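Long-range contact in ferric-siderophore receptor protein (Streptomyces coelicolor, PDB 2X4L), which probably binds ferric siderophores outside the cell and delivers them to a membrane transporter for iron uptake: residues L94-Y106 and W126-L139. Sequence-based numbering, arbitrary orientation.
Sequences LGNEWGKLNVEKY and WSVPEESKDKVAKL
Gly99 and Ser127 bring the two backbones closest, CA to CA 4.2 Å, where the type II turn Glu97-Lys100 meets the loop 126-132; Val103 of helix 103-108 then faces Val136 of helix 133-139. In this lobe of the periplasmic-binding-protein fold, 94-106 runs off edge strand 92-95 of the parallel sheet, and Leu101, Tyr106 and Val136 rest on Leu114 of strand 113-118. Glycine suits the third turn position, where phi is positive and a CB would strike the Trp98 ring. Gly99 N donates to Ser127 OG almost straight (2.9 Å, 166°), and a water joins OG to Glu97 O and Lys100 N. Trp98 and Trp126 form a T-shaped pair (planes at 61°), NE1 of the edge-on Trp98 lying 3.1 Å above the Trp126 plane, over the ring centre. Ser127 CA makes a CH-pi contact over one Trp98 face. Trp126 NE1 is hydrogen-bonded to Glu299 OE1, which probably restrains the indole's rotation; an alanine here would probably leave Glu299 without this donor and Trp98's edge without a face. Pro129's rigid, compact ring sets CD tight against Leu101 CB (3.5 Å) and CG over the 99-101 backbone. Branched Val103 reaches Leu139 CD1 with CG1, anti to the backbone N (chi1 177°), while its CG2 meets Val136 CG2 at 3.9 Å. Tyr106 turns its CE2 edge to Val136 O, in the ring plane, and its OH donates to a water whose oxygen lies 2.7 Å from Val136 O.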
ATOM      1  N   LEU A  94     -15.009 -11.563  -1.772  1.00  9.74           N
ATOM      2  CA  LEU A  94     -15.785 -11.726  -0.564  1.00  8.35           C
ATOM      3  C   LEU A  94     -16.288 -10.393  -0.058  1.00  9.86           C
ATOM      4  O   LEU A  94     -17.194 -10.350   0.801  1.00 11.73           O
ATOM      5  CB  LEU A  94     -14.878 -12.394   0.490  1.00  8.51           C
ATOM      6  CG  LEU A  94     -14.480 -13.810   0.079  1.00  9.73           C
ATOM      7  CD1 LEU A  94     -13.393 -14.280   1.105  1.00 11.99           C
ATOM      8  CD2 LEU A  94     -15.634 -14.807   0.117  1.00  9.87           C
ATOM      9  N   GLY A  95     -15.674  -9.305  -0.528  1.00 10.37           N
ATOM     10  CA  GLY A  95     -16.027  -7.951  -0.130  1.00 10.57           C
ATOM     11  C   GLY A  95     -15.224  -7.072  -1.121  1.00  9.35           C
ATOM     12  O   GLY A  95     -14.076  -7.438  -1.441  1.00  9.99           O
ATOM     13  N   ASN A  96     -15.810  -5.940  -1.511  1.00 10.04           N
ATOM     14  CA  ASN A  96     -15.251  -5.126  -2.629  1.00  8.56           C
ATOM     15  C   ASN A  96     -14.902  -3.722  -2.176  1.00 10.86           C
ATOM     16  O   ASN A  96     -14.914  -2.760  -2.998  1.00 13.39           O
ATOM     17  CB  ASN A  96     -16.215  -5.107  -3.841  1.00 10.65           C
ATOM     18  CG  ASN A  96     -15.478  -5.039  -5.160  1.00 11.26           C
ATOM     19  OD1 ASN A  96     -14.295  -4.715  -5.226  1.00 10.58           O
ATOM     20  ND2 ASN A  96     -16.222  -5.320  -6.253  1.00 14.99           N
ATOM     21  N   GLU A  97     -14.622  -3.598  -0.879  1.00 10.91           N
ATOM     22  CA  GLU A  97     -14.226  -2.341  -0.229  1.00 12.28           C
ATOM     23  C   GLU A  97     -13.493  -2.801   1.050  1.00 10.34           C
ATOM     24  O   GLU A  97     -13.595  -3.994   1.435  1.00 10.81           O
ATOM     25  CB  GLU A  97     -15.406  -1.370   0.060  1.00 13.75           C
ATOM     26  CG  GLU A  97     -16.378  -2.007   0.992  1.00 17.44           C
ATOM     27  CD  GLU A  97     -17.666  -1.197   1.217  1.00 30.39           C
ATOM     28  OE1 GLU A  97     -17.917  -0.283   0.418  1.00 29.71           O
ATOM     29  OE2 GLU A  97     -18.422  -1.483   2.201  1.00 35.02           O
ATOM     30  N   TRP A  98     -12.802  -1.847   1.683  1.00 11.25           N
ATOM     31  CA  TRP A  98     -12.186  -2.164   2.970  1.00  9.31           C
ATOM     32  C   TRP A  98     -13.254  -2.532   4.029  1.00 10.25           C
ATOM     33  O   TRP A  98     -14.394  -2.000   4.069  1.00 12.29           O
ATOM     34  CB  TRP A  98     -11.410  -0.959   3.427  1.00 13.45           C
ATOM     35  CG  TRP A  98     -10.716  -1.162   4.759  1.00 11.40           C
ATOM     36  CD1 TRP A  98      -9.406  -1.517   4.938  1.00 11.83           C
ATOM     37  CD2 TRP A  98     -11.255  -0.866   6.067  1.00 13.96           C
ATOM     38  NE1 TRP A  98      -9.155  -1.562   6.306  1.00 13.05           N
ATOM     39  CE2 TRP A  98     -10.250  -1.216   7.006  1.00 11.59           C
ATOM     40  CE3 TRP A  98     -12.531  -0.470   6.542  1.00 17.19           C
ATOM     41  CZ2 TRP A  98     -10.442  -0.999   8.412  1.00 17.19           C
ATOM     42  CZ3 TRP A  98     -12.731  -0.352   7.973  1.00 18.92           C
ATOM     43  CH2 TRP A  98     -11.705  -0.641   8.840  1.00 18.13           C
ATOM     44  N   GLY A  99     -12.904  -3.506   4.867  1.00  9.45           N
ATOM     45  CA  GLY A  99     -13.737  -3.859   6.010  1.00 11.28           C
ATOM     46  C   GLY A  99     -14.975  -4.648   5.720  1.00 12.15           C
ATOM     47  O   GLY A  99     -15.979  -4.585   6.437  1.00 15.02           O
ATOM     48  N   LYS A 100     -14.953  -5.398   4.627  1.00 11.34           N
ATOM     49  CA  LYS A 100     -16.113  -6.202   4.220  1.00 10.40           C
ATOM     50  C   LYS A 100     -15.665  -7.610   3.808  1.00 10.66           C
ATOM     51  O   LYS A 100     -14.712  -7.778   3.049  1.00 12.54           O
ATOM     52  CB  LYS A 100     -16.711  -5.540   2.965  1.00 15.25           C
ATOM     53  CG  LYS A 100     -17.499  -4.210   3.266  1.00 23.39           C
ATOM     54  CD  LYS A 100     -19.012  -4.548   3.528  1.00 36.52           C
ATOM     55  CE  LYS A 100     -19.972  -3.321   3.708  1.00 42.66           C
ATOM     56  NZ  LYS A 100     -19.539  -2.533   4.912  1.00 44.36           N
ATOM     57  N   LEU A 101     -16.322  -8.604   4.386  1.00 10.17           N
ATOM     58  CA  LEU A 101     -15.890 -10.012   4.132  1.00  9.53           C
ATOM     59  C   LEU A 101     -17.050 -10.933   4.459  1.00 10.53           C
ATOM     60  O   LEU A 101     -17.445 -11.043   5.646  1.00 13.48           O
ATOM     61  CB  LEU A 101     -14.628 -10.366   4.955  1.00 11.16           C
ATOM     62  CG  LEU A 101     -13.841 -11.636   4.575  1.00  9.47           C
ATOM     63  CD1 LEU A 101     -12.530 -11.726   5.376  1.00 11.46           C
ATOM     64  CD2 LEU A 101     -14.705 -12.933   4.807  1.00 10.58           C
ATOM     65  N   ASN A 102     -17.751 -11.478   3.462  1.00 10.43           N
ATOM     66  CA  ASN A 102     -18.928 -12.262   3.760  1.00 12.43           C
ATOM     67  C   ASN A 102     -18.528 -13.633   4.327  1.00 11.43           C
ATOM     68  O   ASN A 102     -17.791 -14.387   3.695  1.00 12.08           O
ATOM     69  CB  ASN A 102     -19.726 -12.451   2.489  1.00 12.17           C
ATOM     70  CG  ASN A 102     -21.027 -13.163   2.741  1.00 14.26           C
ATOM     71  OD1 ASN A 102     -21.031 -14.374   2.935  1.00 16.47           O
ATOM     72  ND2 ASN A 102     -22.137 -12.446   2.747  1.00 15.31           N
ATOM     73  N   VAL A 103     -18.937 -13.927   5.574  1.00 11.97           N
ATOM     74  CA  VAL A 103     -18.391 -15.156   6.241  1.00 12.96           C
ATOM     75  C   VAL A 103     -18.922 -16.416   5.644  1.00 12.66           C
ATOM     76  O   VAL A 103     -18.142 -17.395   5.548  1.00 11.33           O
ATOM     77  CB  VAL A 103     -18.724 -15.099   7.762  1.00 14.38           C
ATOM     78  CG1 VAL A 103     -18.255 -16.363   8.469  1.00 15.91           C
ATOM     79  CG2 VAL A 103     -18.118 -13.842   8.406  1.00 13.46           C
ATOM     80  N   GLU A 104     -20.203 -16.417   5.225  1.00 13.99           N
ATOM     81  CA  GLU A 104     -20.757 -17.635   4.631  1.00 13.70           C
ATOM     82  C   GLU A 104     -20.032 -17.955   3.325  1.00 11.79           C
ATOM     83  O   GLU A 104     -19.718 -19.118   3.075  1.00 13.41           O
ATOM     84  CB  GLU A 104     -22.254 -17.495   4.359  1.00 15.23           C
ATOM     85  CG  GLU A 104     -23.120 -17.352   5.656  1.00 21.60           C
ATOM     86  CD  GLU A 104     -24.645 -17.061   5.355  1.00 35.04           C
ATOM     87  OE1 GLU A 104     -25.155 -17.267   4.208  1.00 43.44           O
ATOM     88  OE2 GLU A 104     -25.360 -16.628   6.298  1.00 44.26           O
ATOM     89  N   LYS A 105     -19.789 -16.939   2.495  1.00 11.77           N
ATOM     90  CA  LYS A 105     -19.121 -17.205   1.228  1.00 11.78           C
ATOM     91  C   LYS A 105     -17.668 -17.547   1.503  1.00 10.17           C
ATOM     92  O   LYS A 105     -17.051 -18.372   0.761  1.00 12.05           O
ATOM     93  CB  LYS A 105     -19.192 -15.944   0.361  1.00 12.34           C
ATOM     94  CG  LYS A 105     -18.717 -16.179  -1.006  1.00 16.07           C
ATOM     95  CD  LYS A 105     -19.801 -17.165  -1.663  1.00 28.85           C
ATOM     96  CE  LYS A 105     -19.808 -17.007  -3.165  1.00 36.14           C
ATOM     97  NZ  LYS A 105     -19.339 -15.629  -3.397  1.00 32.95           N
ATOM     98  N   TYR A 106     -17.021 -16.966   2.567  1.00 10.31           N
ATOM     99  CA  TYR A 106     -15.662 -17.356   2.901  1.00  9.18           C
ATOM    100  C   TYR A 106     -15.613 -18.884   3.245  1.00  9.48           C
ATOM    101  O   TYR A 106     -14.725 -19.549   2.781  1.00 10.69           O
ATOM    102  CB  TYR A 106     -15.267 -16.509   4.098  1.00  9.46           C
ATOM    103  CG  TYR A 106     -13.931 -16.781   4.719  1.00  7.52           C
ATOM    104  CD1 TYR A 106     -12.783 -16.897   3.950  1.00  8.92           C
ATOM    105  CD2 TYR A 106     -13.797 -16.954   6.111  1.00 10.54           C
ATOM    106  CE1 TYR A 106     -11.531 -17.124   4.559  1.00  9.93           C
ATOM    107  CE2 TYR A 106     -12.572 -17.170   6.699  1.00  8.83           C
ATOM    108  CZ  TYR A 106     -11.420 -17.218   5.913  1.00  9.02           C
ATOM    109  OH  TYR A 106     -10.155 -17.470   6.414  1.00  9.82           O
ATOM    110  N   TRP A 126      -5.825  -6.266   8.836  1.00 10.05           N
ATOM    111  CA  TRP A 126      -6.366  -5.169   8.006  1.00  9.68           C
ATOM    112  C   TRP A 126      -7.489  -5.647   7.109  1.00  9.93           C
ATOM    113  O   TRP A 126      -7.401  -6.695   6.414  1.00  9.49           O
ATOM    114  CB  TRP A 126      -5.227  -4.677   7.113  1.00  9.60           C
ATOM    115  CG  TRP A 126      -5.587  -3.476   6.236  1.00  9.88           C
ATOM    116  CD1 TRP A 126      -5.523  -3.455   4.893  1.00  9.58           C
ATOM    117  CD2 TRP A 126      -5.919  -2.132   6.654  1.00  9.10           C
ATOM    118  NE1 TRP A 126      -5.798  -2.168   4.431  1.00  9.45           N
ATOM    119  CE2 TRP A 126      -5.985  -1.348   5.496  1.00  8.96           C
ATOM    120  CE3 TRP A 126      -6.068  -1.490   7.917  1.00  9.77           C
ATOM    121  CZ2 TRP A 126      -6.274   0.008   5.520  1.00 13.46           C
ATOM    122  CZ3 TRP A 126      -6.367  -0.117   7.957  1.00 13.18           C
ATOM    123  CH2 TRP A 126      -6.434   0.613   6.756  1.00 13.51           C
ATOM    124  N   SER A 127      -8.592  -4.925   7.192  1.00  8.79           N
ATOM    125  CA  SER A 127      -9.766  -5.074   6.335  1.00  9.03           C
ATOM    126  C   SER A 127     -10.683  -6.233   6.741  1.00  9.69           C
ATOM    127  O   SER A 127     -11.732  -6.436   6.087  1.00 10.51           O
ATOM    128  CB  SER A 127      -9.344  -5.203   4.826  1.00  8.42           C
ATOM    129  OG  SER A 127     -10.432  -4.827   3.966  1.00  9.80           O
ATOM    130  N   VAL A 128     -10.338  -7.002   7.768  1.00  9.87           N
ATOM    131  CA  VAL A 128     -11.221  -8.072   8.246  1.00 10.62           C
ATOM    132  C   VAL A 128     -12.231  -7.316   9.099  1.00 10.14           C
ATOM    133  O   VAL A 128     -11.857  -6.582  10.016  1.00 13.05           O
ATOM    134  CB  VAL A 128     -10.446  -9.123   9.070  1.00  8.97           C
ATOM    135  CG1 VAL A 128     -11.420 -10.131   9.651  1.00 12.07           C
ATOM    136  CG2 VAL A 128      -9.498  -9.879   8.163  1.00 10.42           C
ATOM    137  N   PRO A 129     -13.544  -7.475   8.805  1.00 10.81           N
ATOM    138  CA  PRO A 129     -14.531  -6.671   9.524  1.00 13.44           C
ATOM    139  C   PRO A 129     -14.415  -6.855  11.023  1.00 13.66           C
ATOM    140  O   PRO A 129     -14.407  -7.999  11.488  1.00 14.33           O
ATOM    141  CB  PRO A 129     -15.858  -7.124   8.994  1.00 14.60           C
ATOM    142  CG  PRO A 129     -15.618  -7.946   7.804  1.00 17.35           C
ATOM    143  CD  PRO A 129     -14.118  -8.291   7.717  1.00 10.58           C
ATOM    144  N   GLU A 130     -14.384  -5.734  11.749  1.00 15.60           N
ATOM    145  CA  GLU A 130     -14.324  -5.844  13.155  1.00 16.69           C
ATOM    146  C   GLU A 130     -15.493  -6.585  13.743  1.00 17.37           C
ATOM    147  O   GLU A 130     -15.283  -7.344  14.658  1.00 17.32           O
ATOM    148  CB  GLU A 130     -14.315  -4.425  13.730  1.00 18.52           C
ATOM    149  CG  GLU A 130     -14.035  -4.452  15.224  1.00 26.55           C
ATOM    150  CD  GLU A 130     -12.535  -4.740  15.426  1.00 37.94           C
ATOM    151  OE1 GLU A 130     -11.713  -4.614  14.432  1.00 42.34           O
ATOM    152  OE2 GLU A 130     -12.209  -5.112  16.573  1.00 44.95           O
ATOM    153  N   GLU A 131     -16.661  -6.404  13.176  1.00 18.14           N
ATOM    154  CA  GLU A 131     -17.844  -7.047  13.764  1.00 18.99           C
ATOM    155  C   GLU A 131     -17.922  -8.545  13.524  1.00 17.38           C
ATOM    156  O   GLU A 131     -18.743  -9.223  14.205  1.00 20.45           O
ATOM    157  CB  GLU A 131     -19.084  -6.396  13.260  1.00 19.82           C
ATOM    158  CG  GLU A 131     -19.334  -6.622  11.797  1.00 23.05           C
ATOM    159  CD  GLU A 131     -18.689  -5.616  10.832  1.00 30.18           C
ATOM    160  OE1 GLU A 131     -17.623  -4.893  11.148  1.00 24.44           O
ATOM    161  OE2 GLU A 131     -19.298  -5.575   9.715  1.00 34.54           O
ATOM    162  N   SER A 132     -17.040  -9.083  12.689  1.00 16.57           N
ATOM    163  CA  SER A 132     -17.129 -10.528  12.404  1.00 15.69           C
ATOM    164  C   SER A 132     -15.791 -11.232  12.436  1.00 14.63           C
ATOM    165  O   SER A 132     -15.668 -12.376  12.012  1.00 14.16           O
ATOM    166  CB  SER A 132     -17.898 -10.746  11.065  1.00 18.19           C
ATOM    167  OG  SER A 132     -17.220 -10.124  10.043  1.00 22.79           O
ATOM    168  N   LYS A 133     -14.776 -10.528  12.948  1.00 15.05           N
ATOM    169  CA  LYS A 133     -13.410 -11.094  12.892  1.00 15.76           C
ATOM    170  C   LYS A 133     -13.307 -12.409  13.638  1.00 14.65           C
ATOM    171  O   LYS A 133     -12.522 -13.260  13.277  1.00 13.34           O
ATOM    172  CB  LYS A 133     -12.351 -10.083  13.390  1.00 15.26           C
ATOM    173  CG  LYS A 133     -12.570  -9.668  14.855  1.00 16.78           C
ATOM    174  CD  LYS A 133     -11.619  -8.527  15.242  1.00 22.20           C
ATOM    175  CE  LYS A 133     -11.704  -8.438  16.797  1.00 27.54           C
ATOM    176  NZ  LYS A 133     -11.120  -7.188  17.359  1.00 37.03           N
ATOM    177  N   ASP A 134     -14.057 -12.573  14.728  1.00 13.21           N
ATOM    178  CA  ASP A 134     -14.042 -13.838  15.462  1.00 13.66           C
ATOM    179  C   ASP A 134     -14.620 -14.976  14.658  1.00 14.88           C
ATOM    180  O   ASP A 134     -14.065 -16.084  14.649  1.00 15.31           O
ATOM    181  CB  ASP A 134     -14.778 -13.646  16.805  1.00 16.70           C
ATOM    182  CG  ASP A 134     -16.303 -13.273  16.608  1.00 20.84           C
ATOM    183  OD1 ASP A 134     -16.681 -12.424  15.758  1.00 24.78           O
ATOM    184  OD2 ASP A 134     -17.163 -13.808  17.377  1.00 31.85           O
ATOM    185  N   LYS A 135     -15.682 -14.688  13.923  1.00 13.56           N
ATOM    186  CA  LYS A 135     -16.270 -15.731  13.049  1.00 12.52           C
ATOM    187  C   LYS A 135     -15.322 -16.123  11.955  1.00 13.94           C
ATOM    188  O   LYS A 135     -15.162 -17.314  11.666  1.00 12.99           O
ATOM    189  CB  LYS A 135     -17.598 -15.217  12.443  1.00 12.75           C
ATOM    190  CG  LYS A 135     -18.649 -14.798  13.414  1.00 16.19           C
ATOM    191  CD  LYS A 135     -19.818 -14.219  12.655  1.00 17.97           C
ATOM    192  CE  LYS A 135     -20.974 -13.940  13.658  1.00 29.80           C
ATOM    193  NZ  LYS A 135     -22.147 -13.385  12.917  1.00 31.27           N
ATOM    194  N   VAL A 136     -14.707 -15.121  11.352  1.00 12.47           N
ATOM    195  CA  VAL A 136     -13.708 -15.376  10.331  1.00 12.15           C
ATOM    196  C   VAL A 136     -12.596 -16.190  10.913  1.00 11.82           C
ATOM    197  O   VAL A 136     -12.125 -17.123  10.247  1.00 12.02           O
ATOM    198  CB  VAL A 136     -13.170 -14.047   9.826  1.00 10.89           C
ATOM    199  CG1 VAL A 136     -11.905 -14.249   8.896  1.00 11.71           C
ATOM    200  CG2 VAL A 136     -14.316 -13.376   9.080  1.00 12.78           C
ATOM    201  N   ALA A 137     -12.105 -15.858  12.108  1.00 11.33           N
ATOM    202  CA  ALA A 137     -10.951 -16.627  12.648  1.00 11.42           C
ATOM    203  C   ALA A 137     -11.168 -18.099  12.931  1.00 10.69           C
ATOM    204  O   ALA A 137     -10.209 -18.892  12.927  1.00 15.27           O
ATOM    205  CB  ALA A 137     -10.470 -15.965  14.012  1.00 11.57           C
ATOM    206  N   LYS A 138     -12.438 -18.485  13.111  1.00 11.86           N
ATOM    207  CA  LYS A 138     -12.759 -19.876  13.368  1.00 13.20           C
ATOM    208  C   LYS A 138     -12.419 -20.724  12.161  1.00 12.30           C
ATOM    209  O   LYS A 138     -12.130 -21.920  12.368  1.00 13.75           O
ATOM    210  CB  LYS A 138     -14.210 -20.120  13.745  1.00 14.75           C
ATOM    211  CG  LYS A 138     -14.747 -19.403  15.003  1.00 17.73           C
ATOM    212  CD  LYS A 138     -13.878 -19.677  16.180  1.00 15.82           C
ATOM    213  CE  LYS A 138     -14.642 -19.313  17.442  1.00 22.30           C
ATOM    214  NZ  LYS A 138     -13.759 -19.461  18.573  1.00 32.91           N
ATOM    215  N   LEU A 139     -12.558 -20.163  10.951  1.00 13.42           N
ATOM    216  CA  LEU A 139     -12.515 -20.980   9.747  1.00 12.16           C
ATOM    217  C   LEU A 139     -11.163 -21.243   9.150  1.00 14.46           C
ATOM    218  O   LEU A 139     -10.987 -22.216   8.410  1.00 14.42           O
ATOM    219  CB  LEU A 139     -13.385 -20.332   8.683  1.00 12.66           C
ATOM    220  CG  LEU A 139     -14.863 -20.470   9.039  1.00 12.96           C
ATOM    221  CD1 LEU A 139     -15.703 -19.376   8.409  1.00 14.29           C
ATOM    222  CD2 LEU A 139     -15.375 -21.888   8.615  1.00 11.25           C
TER
HETATM  223  O   HOH W   1     -12.591  -6.110   2.849  1.00  6.03           O
HETATM  224  O   HOH W   2     -16.362  -3.318   8.920  1.00 18.17           O
HETATM  225  O   HOH W   3     -18.816  -9.990   7.928  1.00 20.94           O
HETATM  226  O   HOH W   4      -9.704 -16.922   9.099  1.00  6.22           O